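PDB 5K2M: RimK-related lysine biosynthesis protein from Thermococcus kodakarensis, which binds ADP and magnesium in an ATP-grasp fold and, as a LysX-type member of the RimK family, probably acts as an ATP-dependent ligase in amino-acid biosynthesis. Local coordinates for residues G116-S121 against Q162-K167. Sequence-based numbering, arbitrary orientation.
With ADP (adenosine-5'-diphosphate), chain O.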
loop_
_atom_site.group_PDB
_atom_site.type_symbol
_atom_site.label_atom_id
_atom_site.label_comp_id
_atom_site.label_asym_id
_atom_site.label_seq_id
_atom_site.Cartn_x
_atom_site.Cartn_y
_atom_site.Cartn_z
ATOM N N GLY A 116 11.473 -36.168 -47.947
ATOM C CA GLY A 116 10.767 -36.929 -48.971
ATOM C C GLY A 116 9.533 -37.607 -48.400
ATOM O O GLY A 116 9.186 -37.423 -47.230
ATOM N N TYR A 117 8.873 -38.395 -49.231
ATOM C CA TYR A 117 7.661 -39.087 -48.840
ATOM C C TYR A 117 7.956 -40.551 -48.970
ATOM O O TYR A 117 8.720 -40.930 -49.827
ATOM C CB TYR A 117 6.505 -38.755 -49.783
ATOM C CG TYR A 117 5.965 -37.341 -49.702
ATOM C CD1 TYR A 117 5.145 -36.939 -48.642
ATOM C CD2 TYR A 117 6.236 -36.413 -50.716
ATOM C CE1 TYR A 117 4.628 -35.644 -48.584
ATOM C CE2 TYR A 117 5.731 -35.127 -50.665
ATOM C CZ TYR A 117 4.924 -34.743 -49.610
ATOM O OH TYR A 117 4.433 -33.458 -49.589
ATOM N N PRO A 118 7.332 -41.393 -48.147
ATOM C CA PRO A 118 6.351 -41.011 -47.145
ATOM C C PRO A 118 7.031 -40.569 -45.868
ATOM O O PRO A 118 8.160 -40.957 -45.599
ATOM C CB PRO A 118 5.565 -42.301 -46.926
ATOM C CG PRO A 118 6.530 -43.384 -47.227
ATOM C CD PRO A 118 7.575 -42.845 -48.153
ATOM N N LEU A 119 6.345 -39.759 -45.088
ATOM C CA LEU A 119 6.887 -39.316 -43.823
ATOM C C LEU A 119 5.875 -39.573 -42.719
ATOM O O LEU A 119 4.715 -39.897 -42.980
ATOM C CB LEU A 119 7.328 -37.848 -43.892
ATOM C CG LEU A 119 6.333 -36.806 -44.398
ATOM C CD1 LEU A 119 5.391 -36.403 -43.278
ATOM C CD2 LEU A 119 7.063 -35.577 -44.903
ATOM N N VAL A 120 6.348 -39.446 -41.484
ATOM C CA VAL A 120 5.542 -39.686 -40.315
ATOM C C VAL A 120 5.371 -38.392 -39.537
ATOM O O VAL A 120 6.344 -37.704 -39.219
ATOM C CB VAL A 120 6.170 -40.779 -39.432
ATOM C CG1 VAL A 120 5.442 -40.881 -38.106
ATOM C CG2 VAL A 120 6.146 -42.118 -40.173
ATOM N N SER A 121 4.111 -38.078 -39.260
ATOM C CA SER A 121 3.722 -36.944 -38.454
ATOM C C SER A 121 3.314 -37.463 -37.073
ATOM O O SER A 121 2.604 -38.465 -36.970
ATOM C CB SER A 121 2.520 -36.251 -39.099
ATOM O OG SER A 121 2.019 -35.238 -38.256
ATOM N N GLN A 162 9.217 -37.425 -38.934
ATOM C CA GLN A 162 10.328 -38.319 -39.241
ATOM C C GLN A 162 10.151 -38.899 -40.631
ATOM O O GLN A 162 9.046 -38.933 -41.152
ATOM C CB GLN A 162 10.368 -39.489 -38.261
ATOM C CG GLN A 162 10.763 -39.134 -36.843
ATOM C CD GLN A 162 10.679 -40.341 -35.923
ATOM O OE1 GLN A 162 9.738 -41.111 -36.002
ATOM N NE2 GLN A 162 11.659 -40.504 -35.050
ATOM N N GLU A 163 11.246 -39.342 -41.232
ATOM C CA GLU A 163 11.174 -40.253 -42.372
ATOM C C GLU A 163 10.382 -41.493 -41.971
ATOM O O GLU A 163 10.492 -41.952 -40.835
ATOM C CB GLU A 163 12.579 -40.683 -42.819
ATOM C CG GLU A 163 13.329 -41.530 -41.799
ATOM C CD GLU A 163 14.735 -41.906 -42.237
ATOM O OE1 GLU A 163 15.001 -41.955 -43.448
ATOM O OE2 GLU A 163 15.589 -42.139 -41.363
ATOM N N PHE A 164 9.598 -42.047 -42.891
ATOM C CA PHE A 164 8.951 -43.332 -42.624
ATOM C C PHE A 164 10.007 -44.428 -42.698
ATOM O O PHE A 164 10.658 -44.612 -43.727
ATOM C CB PHE A 164 7.827 -43.619 -43.608
ATOM C CG PHE A 164 7.190 -44.976 -43.429
ATOM C CD1 PHE A 164 6.308 -45.216 -42.381
ATOM C CD2 PHE A 164 7.453 -46.006 -44.319
ATOM C CE1 PHE A 164 5.716 -46.459 -42.219
ATOM C CE2 PHE A 164 6.852 -47.248 -44.165
ATOM C CZ PHE A 164 5.994 -47.479 -43.107
ATOM N N VAL A 165 10.189 -45.138 -41.592
ATOM C CA VAL A 165 11.145 -46.229 -41.545
ATOM C C VAL A 165 10.433 -47.543 -41.862
ATOM O O VAL A 165 9.403 -47.856 -41.263
ATOM C CB VAL A 165 11.839 -46.296 -40.178
ATOM C CG1 VAL A 165 12.803 -47.469 -40.132
ATOM C CG2 VAL A 165 12.554 -44.984 -39.887
ATOM N N GLU A 166 10.985 -48.299 -42.814
ATOM C CA GLU A 166 10.430 -49.592 -43.207
ATOM C C GLU A 166 10.964 -50.646 -42.259
ATOM O O GLU A 166 12.079 -51.125 -42.421
ATOM C CB GLU A 166 10.795 -49.934 -44.653
ATOM C CG GLU A 166 10.176 -48.988 -45.674
ATOM C CD GLU A 166 10.580 -49.306 -47.103
ATOM O OE1 GLU A 166 10.683 -48.360 -47.907
ATOM O OE2 GLU A 166 10.806 -50.494 -47.430
ATOM N N LYS A 167 10.154 -50.987 -41.264
ATOM C CA LYS A 167 10.551 -51.914 -40.219
ATOM C C LYS A 167 10.064 -53.293 -40.632
ATOM O O LYS A 167 9.117 -53.397 -41.417
ATOM C CB LYS A 167 9.902 -51.529 -38.877
ATOM C CG LYS A 167 9.959 -50.043 -38.527
ATOM C CD LYS A 167 9.326 -49.719 -37.174
ATOM C CE LYS A 167 7.829 -50.048 -37.087
ATOM N NZ LYS A 167 6.967 -49.277 -38.031
HETATM P PB ADP O . 4.273 -42.989 -29.107
HETATM O O1B ADP O . 4.508 -44.462 -28.919
HETATM O O2B ADP O . 2.843 -42.624 -29.426
HETATM O O3B ADP O . 4.833 -42.099 -28.025
HETATM P PA ADP O . 6.145 -43.447 -31.268
HETATM O O1A ADP O . 6.813 -44.472 -30.373
HETATM O O2A ADP O . 7.064 -42.502 -31.972
HETATM O O3A ADP O . 5.041 -42.591 -30.476
HETATM O "O5'" ADP O . 5.262 -44.199 -32.375
HETATM C "C5'" ADP O . 4.438 -45.294 -32.046
HETATM C "C4'" ADP O . 4.741 -46.463 -32.967
HETATM O "O4'" ADP O . 4.491 -46.078 -34.324
HETATM C "C3'" ADP O . 6.175 -46.966 -32.920
HETATM O "O3'" ADP O . 6.354 -47.973 -31.911
HETATM C "C2'" ADP O . 6.347 -47.516 -34.323
HETATM O "O2'" ADP O . 5.816 -48.833 -34.452
HETATM C "C1'" ADP O . 5.495 -46.611 -35.179
HETATM N N9 ADP O . 6.305 -45.511 -35.721
HETATM C C8 ADP O . 6.497 -44.301 -35.154
HETATM N N7 ADP O . 7.309 -43.528 -35.897
HETATM C C5 ADP O . 7.660 -44.268 -36.964
HETATM C C6 ADP O . 8.480 -44.061 -38.157
HETATM N N6 ADP O . 9.116 -42.886 -38.353
HETATM N N1 ADP O . 8.573 -45.082 -39.031
HETATM C C2 ADP O . 7.949 -46.254 -38.846
HETATM N N3 ADP O . 7.183 -46.519 -37.788
HETATM C C4 ADP O . 7.002 -45.577 -36.840
#
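Part of the adenine pocket of the ATP-grasp fold is formed where Val-120 and Gln-162 pair across two antiparallel strands and strand 159-163 runs on into residues 164-167, which line the adenine. Val-120 N donates to Gln-162 O at 2.8 Å, almost straight at 172°, and Gln-162 N returns a bond to Val-120 O at 2.9 Å. Past this pair Phe-164 N makes a longer bond of 3.3 Å to Pro-118 O, the carbonyl of the proline whose peptide bond with Tyr-117 is cis.

Val-120 and Gln-162 send their side chains to the same face, toward the nucleotide. Branched and apolar, Val-120 suits a place against the flat base: its CG2 lies 3.6 Å from ADP C6 and also meets the edge of the Phe-164 ring in its plane. With CG anti to the backbone N (chi1 176°), Phe-164 has a ring suited to apolar Pro-118 and Val-120 and to a cation-pi contact with Lys-134. The amide of Gln-162 can do both jobs: OE1 accepts from the adenine amino group and Lys-122, while NE2 bonds Asn-240.

The backbone adds to adenine recognition: Glu-163 O accepts from ADP N6, and Val-165 N donates to ADP N1 at 3.0 Å, matching adenine's N6-N1 edge and probably favouring it over guanine. Long enough to arrive from the side, Lys-167 turns at chi3 and chi4 and brings NZ to ADP N3 at 2.8 Å; NZ also bonds Trp-192 O.

Strands 119-122 and 159-163 are the central pair of a four-stranded antiparallel sheet, flanked by 133-135 and 99-102; helix 111-115 packs on Leu-119, helix 138-150 on Ser-121, and strand 225-233 meets Val-165 and Lys-167.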